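Local coordinates for Alr2269 protein (Nostoc sp., PDB 3MC9) that probably takes part in outer-membrane protein insertion or transport as a cyanobacterial Omp85, its periplasmic POTRA domains being the likely binding sites for incoming polypeptides, at residues Glu66-Pro71 with Arg129-Val134; Phe113-Gln118 with Ile133-Pro138; Val156-Thr161 with Thr187-Asp192. All coordinates share one frame; numbering follows the deposited sequence.

Interaction 1 of 3, residues Glu66-Pro71 with Arg129-Val134; sequences EVLVRP and RVSFIV
The ring of Phe132 meets Val67 at its edge, where Val67 CG1 lies in the ring plane, 3.8 Å from Phe132 CD2. Val130 CG1 of the same strand lies over the rim of one face. The guanidinium of Arg129 takes Glu66 OE1 near its edge, though tilted from its plane. The guanidinium of Arg70 has Leu68 CB over the centre of one face, and its NH2 bonds Val69 O. These groups border the two central, parallel strands in the sheet of a POTRA domain, with helices 78-87 and 98-110 packed on one face.

Strands 66-71 and 129-134 run at 17° to each other. Five backbone bonds zip them: Val130 N to Glu66 O (2.7 Å), Leu68 N to Val130 O, Phe132 N to Leu68 O, Arg70 N to Phe132 O and Val134 N to Arg70 O. CA-H groups also approach the same oxygens, as is usual between paired strands.

Val67, Val69, Val130 and Phe132 point to the helix side. Val69 packs on helix 78-87, and Phe132 and Val130 on helix 98-110. Glu66, Leu68, Arg70, Arg129, Ser131 and Ile133 lie on the other face. There Leu68 CB rests 3.7 Å from Ser131 OG.

Glu66 and Arg129 lie side by side on that face and form a salt bridge. The Glu66 chain is extended beyond CG, while Arg129 bends at chi3 (91°), which turns NE toward Glu66 OE1. The carboxylate and guanidinium planes are 72° apart. Arg129 NH1 is held by Glu122 of the next strand, so the guanidinium spans two carboxylates. Arg129 NE meets Glu66 OE1 at 2.9 Å from above the carboxylate plane, and NH2 adds a weak bond to that oxygen.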
loop_
_atom_site.group_PDB
_atom_site.type_symbol
_atom_site.label_atom_id
_atom_site.label_comp_id
_atom_site.label_asym_id
_atom_site.label_seq_id
_atom_site.Cartn_x
_atom_site.Cartn_y
_atom_site.Cartn_z
ATOM N N GLU A 66 -10.592 7.338 22.661
ATOM C CA GLU A 66 -9.213 7.660 22.269
ATOM C C GLU A 66 -8.808 6.931 20.992
ATOM O O GLU A 66 -9.150 5.772 20.799
ATOM C CB GLU A 66 -8.253 7.277 23.396
ATOM C CG GLU A 66 -7.147 8.298 23.614
ATOM C CD GLU A 66 -6.162 7.915 24.721
ATOM O OE1 GLU A 66 -6.541 7.175 25.660
ATOM O OE2 GLU A 66 -5.000 8.377 24.655
ATOM N N VAL A 67 -8.114 7.643 20.109
ATOM C CA VAL A 67 -7.532 7.034 18.917
ATOM C C VAL A 67 -6.039 7.197 18.994
ATOM O O VAL A 67 -5.541 8.308 19.168
ATOM C CB VAL A 67 -8.054 7.660 17.599
ATOM C CG1 VAL A 67 -7.312 7.048 16.382
ATOM C CG2 VAL A 67 -9.550 7.430 17.473
ATOM N N LEU A 68 -5.329 6.083 18.899
ATOM C CA LEU A 68 -3.871 6.094 18.881
ATOM C C LEU A 68 -3.428 5.547 17.520
ATOM O O LEU A 68 -4.004 4.582 17.004
ATOM C CB LEU A 68 -3.289 5.240 20.025
ATOM C CG LEU A 68 -3.772 5.478 21.469
ATOM C CD1 LEU A 68 -2.963 4.633 22.503
ATOM C CD2 LEU A 68 -3.693 6.944 21.834
ATOM N N VAL A 69 -2.433 6.190 16.921
ATOM C CA VAL A 69 -1.834 5.701 15.681
ATOM C C VAL A 69 -0.423 5.287 16.037
ATOM O O VAL A 69 0.331 6.107 16.540
ATOM C CB VAL A 69 -1.792 6.789 14.609
ATOM C CG1 VAL A 69 -1.011 6.295 13.396
ATOM C CG2 VAL A 69 -3.209 7.211 14.223
ATOM N N ARG A 70 -0.074 4.022 15.808
ATOM C CA ARG A 70 1.208 3.479 16.277
ATOM C C ARG A 70 1.939 2.698 15.187
ATOM O O ARG A 70 1.304 2.016 14.398
ATOM C CB ARG A 70 0.995 2.536 17.475
ATOM C CG ARG A 70 0.495 3.200 18.751
ATOM C CD ARG A 70 1.511 4.195 19.306
ATOM N NE ARG A 70 1.046 4.821 20.545
ATOM C CZ ARG A 70 0.503 6.038 20.644
ATOM N NH1 ARG A 70 0.119 6.485 21.839
ATOM N NH2 ARG A 70 0.340 6.821 19.572
ATOM N N PRO A 71 3.284 2.770 15.171
ATOM C CA PRO A 71 4.051 1.909 14.286
ATOM C C PRO A 71 3.996 0.486 14.812
ATOM O O PRO A 71 3.995 0.281 16.015
ATOM C CB PRO A 71 5.476 2.465 14.406
ATOM C CG PRO A 71 5.546 2.964 15.813
ATOM C CD PRO A 71 4.158 3.506 16.106
ATOM N N ARG A 129 -10.649 2.654 23.363
ATOM C CA ARG A 129 -9.400 3.199 22.872
ATOM C C ARG A 129 -9.022 2.417 21.623
ATOM O O ARG A 129 -8.732 1.225 21.690
ATOM C CB ARG A 129 -8.298 3.117 23.924
ATOM C CG ARG A 129 -8.632 3.865 25.213
ATOM C CD ARG A 129 -7.678 3.521 26.358
ATOM N NE ARG A 129 -6.515 4.404 26.425
ATOM C CZ ARG A 129 -5.247 4.043 26.222
ATOM N NH1 ARG A 129 -4.913 2.787 25.921
ATOM N NH2 ARG A 129 -4.282 4.957 26.331
ATOM N N VAL A 130 -9.075 3.074 20.471
ATOM C CA VAL A 130 -8.827 2.388 19.191
ATOM C C VAL A 130 -7.398 2.679 18.751
ATOM O O VAL A 130 -7.028 3.836 18.543
ATOM C CB VAL A 130 -9.828 2.823 18.101
ATOM C CG1 VAL A 130 -9.481 2.195 16.750
ATOM C CG2 VAL A 130 -11.270 2.448 18.498
ATOM N N SER A 131 -6.595 1.621 18.649
ATOM C CA SER A 131 -5.236 1.728 18.144
ATOM C C SER A 131 -5.160 1.278 16.688
ATOM O O SER A 131 -5.536 0.155 16.347
ATOM C CB SER A 131 -4.276 0.924 19.024
ATOM O OG SER A 131 -4.074 1.592 20.256
ATOM N N PHE A 132 -4.713 2.179 15.826
ATOM C CA PHE A 132 -4.413 1.834 14.445
ATOM C C PHE A 132 -2.929 1.564 14.425
ATOM O O PHE A 132 -2.125 2.464 14.698
ATOM C CB PHE A 132 -4.794 2.950 13.480
ATOM C CG PHE A 132 -6.281 3.137 13.342
ATOM C CD1 PHE A 132 -7.046 2.238 12.597
ATOM C CD2 PHE A 132 -6.921 4.190 13.980
ATOM C CE1 PHE A 132 -8.421 2.396 12.485
ATOM C CE2 PHE A 132 -8.289 4.354 13.875
ATOM C CZ PHE A 132 -9.049 3.450 13.132
ATOM N N ILE A 133 -2.571 0.315 14.151
ATOM C CA ILE A 133 -1.178 -0.098 14.144
ATOM C C ILE A 133 -0.772 -0.289 12.699
ATOM O O ILE A 133 -1.361 -1.080 11.965
ATOM C CB ILE A 133 -0.966 -1.369 14.996
ATOM C CG1 ILE A 133 -1.399 -1.087 16.440
ATOM C CG2 ILE A 133 0.510 -1.814 14.954
ATOM C CD1 ILE A 133 -1.987 -2.273 17.151
ATOM N N VAL A 134 0.224 0.477 12.278
ATOM C CA VAL A 134 0.573 0.549 10.877
ATOM C C VAL A 134 2.061 0.258 10.709
ATOM O O VAL A 134 2.863 0.565 11.589
ATOM C CB VAL A 134 0.222 1.923 10.290
ATOM C CG1 VAL A 134 -1.258 2.257 10.540
ATOM C CG2 VAL A 134 1.118 3.015 10.864
#

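Interaction 2 of 3, residues Phe113-Gln118 with Ile133-Pro138; sequences FFSNVQ and IVQPNP
Phe114 reaches across to Val134 and Pro136 with one side of its ring. Its CB lies 3.5 Å from Gln135 O. Further out, CD1 lies near Val134 CB and 3.8 Å from Pro136 CA. CE1 then touches Val134 CG2 at 3.6 Å. The ring lies among Val134, Ile108 of helix 98-110 and Val84 of helix 78-87. Phe113 CB lies over the rim of one ring face.

Backbone hydrogen bonds run the length of the contact. Gln118 and Ile133 form a reciprocal pair, N to O in each direction. Gln135 N bonds Asn116 O. Ser115 N meets Gln135 O at 2.9 Å. Asn137 N bonds Phe113 O at 2.7 Å. Asn137 ND2 turns instead to Leu174 O, which links this end to the following domain.

Water 1 bridges Ser115 OG and Pro136 O. Water 2 accepts from Gln118 NE2 and lies 3.0 Å from Ile133 O. Between Phe114 and Asn116 the register slips by one residue. This is a beta bulge in the antiparallel hairpin of strands 114-124 and 127-136, whose first strand is an outer strand of the first POTRA sheet.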
loop_
_atom_site.group_PDB
_atom_site.type_symbol
_atom_site.label_atom_id
_atom_site.label_comp_id
_atom_site.label_asym_id
_atom_site.label_seq_id
_atom_site.Cartn_x
_atom_site.Cartn_y
_atom_site.Cartn_z
ATOM N N PHE A 113 1.140 4.245 1.641
ATOM C CA PHE A 113 2.426 4.257 2.345
ATOM C C PHE A 113 2.697 3.045 3.246
ATOM O O PHE A 113 3.816 2.913 3.753
ATOM C CB PHE A 113 2.589 5.524 3.173
ATOM C CG PHE A 113 2.681 6.781 2.367
ATOM C CD1 PHE A 113 3.817 7.065 1.634
ATOM C CD2 PHE A 113 1.644 7.704 2.375
ATOM C CE1 PHE A 113 3.912 8.241 0.895
ATOM C CE2 PHE A 113 1.727 8.872 1.648
ATOM C CZ PHE A 113 2.864 9.149 0.908
ATOM N N PHE A 114 1.723 2.153 3.430
ATOM C CA PHE A 114 1.852 1.075 4.424
ATOM C C PHE A 114 1.713 -0.321 3.877
ATOM O O PHE A 114 0.890 -0.566 3.000
ATOM C CB PHE A 114 0.792 1.260 5.507
ATOM C CG PHE A 114 0.756 2.633 6.046
ATOM C CD1 PHE A 114 1.656 3.028 7.030
ATOM C CD2 PHE A 114 -0.140 3.561 5.541
ATOM C CE1 PHE A 114 1.637 4.328 7.513
ATOM C CE2 PHE A 114 -0.171 4.829 6.021
ATOM C CZ PHE A 114 0.717 5.230 7.004
ATOM N N SER A 115 2.496 -1.247 4.432
ATOM C CA SER A 115 2.447 -2.654 4.038
ATOM C C SER A 115 1.450 -3.438 4.905
ATOM O O SER A 115 0.897 -4.449 4.476
ATOM C CB SER A 115 3.849 -3.284 4.123
ATOM O OG SER A 115 4.505 -2.957 5.355
ATOM N N ASN A 116 1.217 -2.965 6.126
ATOM C CA ASN A 116 0.234 -3.588 7.009
ATOM C C ASN A 116 -0.491 -2.546 7.854
ATOM O O ASN A 116 0.090 -1.540 8.257
ATOM C CB ASN A 116 0.892 -4.643 7.917
ATOM C CG ASN A 116 -0.125 -5.615 8.531
ATOM O OD1 ASN A 116 0.048 -6.063 9.667
ATOM N ND2 ASN A 116 -1.186 -5.941 7.781
ATOM N N VAL A 117 -1.771 -2.810 8.097
ATOM C CA VAL A 117 -2.643 -1.945 8.865
ATOM C C VAL A 117 -3.652 -2.802 9.624
ATOM O O VAL A 117 -4.291 -3.681 9.039
ATOM C CB VAL A 117 -3.458 -1.005 7.953
ATOM C CG1 VAL A 117 -4.316 -0.072 8.804
ATOM C CG2 VAL A 117 -2.546 -0.228 7.015
ATOM N N GLN A 118 -3.784 -2.557 10.922
ATOM C CA GLN A 118 -4.860 -3.162 11.688
ATOM C C GLN A 118 -5.419 -2.199 12.724
ATOM O O GLN A 118 -4.768 -1.230 13.099
ATOM C CB GLN A 118 -4.370 -4.441 12.368
ATOM C CG GLN A 118 -3.099 -4.269 13.171
ATOM C CD GLN A 118 -2.569 -5.587 13.739
ATOM O OE1 GLN A 118 -3.003 -6.045 14.802
ATOM N NE2 GLN A 118 -1.620 -6.188 13.041
ATOM N N ILE A 133 -2.571 0.315 14.151
ATOM C CA ILE A 133 -1.178 -0.098 14.144
ATOM C C ILE A 133 -0.772 -0.289 12.699
ATOM O O ILE A 133 -1.361 -1.080 11.965
ATOM C CB ILE A 133 -0.966 -1.369 14.996
ATOM C CG1 ILE A 133 -1.399 -1.087 16.440
ATOM C CG2 ILE A 133 0.510 -1.814 14.954
ATOM C CD1 ILE A 133 -1.987 -2.273 17.151
ATOM N N VAL A 134 0.224 0.477 12.278
ATOM C CA VAL A 134 0.573 0.549 10.877
ATOM C C VAL A 134 2.061 0.258 10.709
ATOM O O VAL A 134 2.863 0.565 11.589
ATOM C CB VAL A 134 0.222 1.923 10.290
ATOM C CG1 VAL A 134 -1.258 2.257 10.540
ATOM C CG2 VAL A 134 1.118 3.015 10.864
ATOM N N GLN A 135 2.408 -0.350 9.583
ATOM C CA GLN A 135 3.789 -0.681 9.258
ATOM C C GLN A 135 4.126 0.074 7.996
ATOM O O GLN A 135 3.647 -0.277 6.919
ATOM C CB GLN A 135 3.951 -2.187 9.046
ATOM C CG GLN A 135 5.390 -2.658 8.795
ATOM C CD GLN A 135 6.429 -2.028 9.726
ATOM O OE1 GLN A 135 7.319 -1.321 9.266
ATOM N NE2 GLN A 135 6.326 -2.293 11.024
ATOM N N PRO A 136 4.912 1.156 8.124
ATOM C CA PRO A 136 5.288 1.901 6.931
ATOM C C PRO A 136 6.001 1.020 5.908
ATOM O O PRO A 136 6.728 0.096 6.275
ATOM C CB PRO A 136 6.239 2.981 7.465
ATOM C CG PRO A 136 5.935 3.092 8.912
ATOM C CD PRO A 136 5.442 1.762 9.356
ATOM N N ASN A 137 5.778 1.307 4.630
ATOM C CA ASN A 137 6.510 0.624 3.555
ATOM C C ASN A 137 8.002 0.906 3.706
ATOM O O ASN A 137 8.381 1.956 4.232
ATOM C CB ASN A 137 6.068 1.138 2.187
ATOM C CG ASN A 137 4.753 0.535 1.712
ATOM O OD1 ASN A 137 4.460 -0.637 1.947
ATOM N ND2 ASN A 137 3.971 1.335 1.012
ATOM N N PRO A 138 8.854 -0.012 3.236
ATOM C CA PRO A 138 10.273 0.300 3.236
ATOM C C PRO A 138 10.607 1.294 2.131
ATOM O O PRO A 138 9.766 1.559 1.266
ATOM C CB PRO A 138 10.916 -1.046 2.920
ATOM C CG PRO A 138 9.937 -1.697 2.013
ATOM C CD PRO A 138 8.572 -1.244 2.484
HETATM O O HOH W 1 7.003 -2.312 5.327
HETATM O O HOH W 2 -0.253 -3.799 11.415
#

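Interaction 3 of 3, residues Val156-Thr161 with Thr187-Asp192; sequences VLPQAT and TKRYQD
Leu157, Arg189 and Tyr190 carry most of this contact. Leu157 CD1 sits over one face of the Tyr190 ring in a CH-pi contact, 3.6 Å from the ring centroid and 15° off the normal. Its nearest ring atoms are Tyr190 CE1 and CZ, and Leu157 CG also lies close to CE1. The methyl is offset toward the rim. Leu157 CG stands beside its backbone N (chi1 -71°), and the side chain extends from the loop toward the helix.

The other branch, Leu157 CD2, approaches Arg189 NH2 at 4.2 Å. Arg189 bends at chi2 and chi3, which sets NH2 beside Leu157 and Pro158. Pro158 CD meets the same NH2 at 4.1 Å. Val156 CG2 adds an edge contact on the Tyr190 ring, 4.1 Å from CE1. No hydrogen bond joins the two segments directly; their direct contact is mostly apolar packing.

Tyr190 OH bonds Glu218, whose carboxylate also accepts a hydrogen bond from Val156 N. This ties the ring and the loop to one residue. The loop 156-161 lies between strand 142-146 and helix 161-166 and covers the C-terminal part of helix 176-192, where Leu157 also reaches Leu186.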
loop_
_atom_site.group_PDB
_atom_site.type_symbol
_atom_site.label_atom_id
_atom_site.label_comp_id
_atom_site.label_asym_id
_atom_site.label_seq_id
_atom_site.Cartn_x
_atom_site.Cartn_y
_atom_site.Cartn_z
ATOM N N VAL A 156 10.165 -9.977 -22.387
ATOM C CA VAL A 156 10.308 -9.474 -23.740
ATOM C C VAL A 156 10.698 -7.990 -23.790
ATOM O O VAL A 156 10.951 -7.483 -24.864
ATOM C CB VAL A 156 9.035 -9.685 -24.584
ATOM C CG1 VAL A 156 8.602 -11.166 -24.547
ATOM C CG2 VAL A 156 7.922 -8.748 -24.128
ATOM N N LEU A 157 10.733 -7.287 -22.659
ATOM C CA LEU A 157 11.120 -5.871 -22.677
ATOM C C LEU A 157 12.592 -5.694 -22.316
ATOM O O LEU A 157 13.176 -6.537 -21.624
ATOM C CB LEU A 157 10.239 -5.035 -21.747
ATOM C CG LEU A 157 8.795 -4.806 -22.194
ATOM C CD1 LEU A 157 8.052 -3.972 -21.154
ATOM C CD2 LEU A 157 8.725 -4.161 -23.595
ATOM N N PRO A 158 13.196 -4.589 -22.775
ATOM C CA PRO A 158 14.596 -4.372 -22.417
ATOM C C PRO A 158 14.819 -4.537 -20.912
ATOM O O PRO A 158 13.916 -4.271 -20.105
ATOM C CB PRO A 158 14.866 -2.932 -22.872
ATOM C CG PRO A 158 13.850 -2.630 -23.912
ATOM C CD PRO A 158 12.644 -3.496 -23.604
ATOM N N GLN A 159 16.017 -4.983 -20.551
ATOM C CA GLN A 159 16.368 -5.269 -19.160
ATOM C C GLN A 159 16.186 -4.050 -18.278
ATOM O O GLN A 159 15.851 -4.161 -17.100
ATOM C CB GLN A 159 17.830 -5.750 -19.067
ATOM C CG GLN A 159 18.264 -6.192 -17.650
ATOM C CD GLN A 159 19.114 -5.158 -16.934
ATOM O OE1 GLN A 159 20.322 -5.111 -17.120
ATOM N NE2 GLN A 159 18.488 -4.343 -16.096
ATOM N N ALA A 160 16.404 -2.879 -18.853
ATOM C CA ALA A 160 16.455 -1.658 -18.069
ATOM C C ALA A 160 15.121 -0.922 -18.025
ATOM O O ALA A 160 15.056 0.152 -17.469
ATOM C CB ALA A 160 17.569 -0.739 -18.625
ATOM N N THR A 161 14.054 -1.481 -18.596
ATOM C CA THR A 161 12.776 -0.733 -18.646
ATOM C C THR A 161 12.120 -0.520 -17.274
ATOM O O THR A 161 11.548 0.536 -17.042
ATOM C CB THR A 161 11.771 -1.215 -19.768
ATOM O OG1 THR A 161 10.414 -1.218 -19.274
ATOM C CG2 THR A 161 12.140 -2.562 -20.332
ATOM N N THR A 187 2.526 -1.170 -18.619
ATOM C CA THR A 187 1.464 -1.748 -19.426
ATOM C C THR A 187 1.389 -1.130 -20.810
ATOM O O THR A 187 1.304 -1.844 -21.807
ATOM C CB THR A 187 0.109 -1.551 -18.712
ATOM O OG1 THR A 187 0.153 -2.232 -17.465
ATOM C CG2 THR A 187 -1.039 -2.076 -19.526
ATOM N N LYS A 188 1.413 0.200 -20.854
ATOM C CA LYS A 188 1.468 0.927 -22.130
ATOM C C LYS A 188 2.743 0.616 -22.936
ATOM O O LYS A 188 2.687 0.514 -24.156
ATOM C CB LYS A 188 1.337 2.428 -21.882
ATOM C CG LYS A 188 1.378 3.294 -23.127
ATOM C CD LYS A 188 0.351 2.868 -24.161
ATOM C CE LYS A 188 0.123 3.990 -25.193
ATOM N NZ LYS A 188 1.380 4.322 -25.930
ATOM N N ARG A 189 3.880 0.430 -22.264
ATOM C CA ARG A 189 5.085 0.001 -22.978
ATOM C C ARG A 189 4.943 -1.393 -23.607
ATOM O O ARG A 189 5.400 -1.611 -24.721
ATOM C CB ARG A 189 6.325 0.039 -22.092
ATOM C CG ARG A 189 6.822 1.447 -21.784
ATOM C CD ARG A 189 7.685 2.037 -22.881
ATOM N NE ARG A 189 8.848 1.186 -23.144
ATOM C CZ ARG A 189 9.029 0.433 -24.231
ATOM N NH1 ARG A 189 8.124 0.425 -25.207
ATOM N NH2 ARG A 189 10.134 -0.315 -24.353
ATOM N N TYR A 190 4.345 -2.346 -22.893
ATOM C CA TYR A 190 4.066 -3.644 -23.511
ATOM C C TYR A 190 3.246 -3.452 -24.750
ATOM O O TYR A 190 3.543 -4.011 -25.789
ATOM C CB TYR A 190 3.293 -4.573 -22.567
ATOM C CG TYR A 190 4.182 -5.219 -21.568
ATOM C CD1 TYR A 190 5.101 -6.168 -21.966
ATOM C CD2 TYR A 190 4.147 -4.857 -20.250
ATOM C CE1 TYR A 190 5.938 -6.766 -21.081
ATOM C CE2 TYR A 190 4.982 -5.454 -19.344
ATOM C CZ TYR A 190 5.880 -6.399 -19.774
ATOM O OH TYR A 190 6.717 -7.003 -18.882
ATOM N N GLN A 191 2.203 -2.652 -24.630
ATOM C CA GLN A 191 1.323 -2.420 -25.739
ATOM C C GLN A 191 2.059 -1.834 -26.955
ATOM O O GLN A 191 1.898 -2.311 -28.086
ATOM C CB GLN A 191 0.178 -1.512 -25.311
ATOM C CG GLN A 191 -0.816 -1.212 -26.433
ATOM C CD GLN A 191 -1.926 -0.307 -25.967
ATOM O OE1 GLN A 191 -2.731 -0.676 -25.114
ATOM N NE2 GLN A 191 -1.968 0.887 -26.512
ATOM N N ASP A 192 2.876 -0.811 -26.709
ATOM C CA ASP A 192 3.693 -0.193 -27.758
ATOM C C ASP A 192 4.532 -1.207 -28.513
ATOM O O ASP A 192 4.715 -1.081 -29.704
ATOM C CB ASP A 192 4.637 0.829 -27.156
ATOM C CG ASP A 192 3.924 2.076 -26.694
ATOM O OD1 ASP A 192 2.802 2.354 -27.169
ATOM O OD2 ASP A 192 4.489 2.779 -25.852
#

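How the interactions relate
From the N terminus, strand 62-71 comes first. Interaction 1 joins it to strand 127-136 and closes a long loop that holds helices 78-87 and 98-110 and strands 95-96 and 114-124. Interaction 2 starts within that loop and ends on the same strand, running on to 138; it pairs the hairpin strands 114-124 and 127-136. The two share Ile133 and Val134, so strand 127-136 is paired on both sides. The chain then passes into the second POTRA domain. There interaction 3 ties 156-161 to helix 176-192, with helix 161-166 and the start of helix 176-192 in between. It follows in series, its nearest atoms about 18 Å from interaction 2 and about 28 Å from interaction 1.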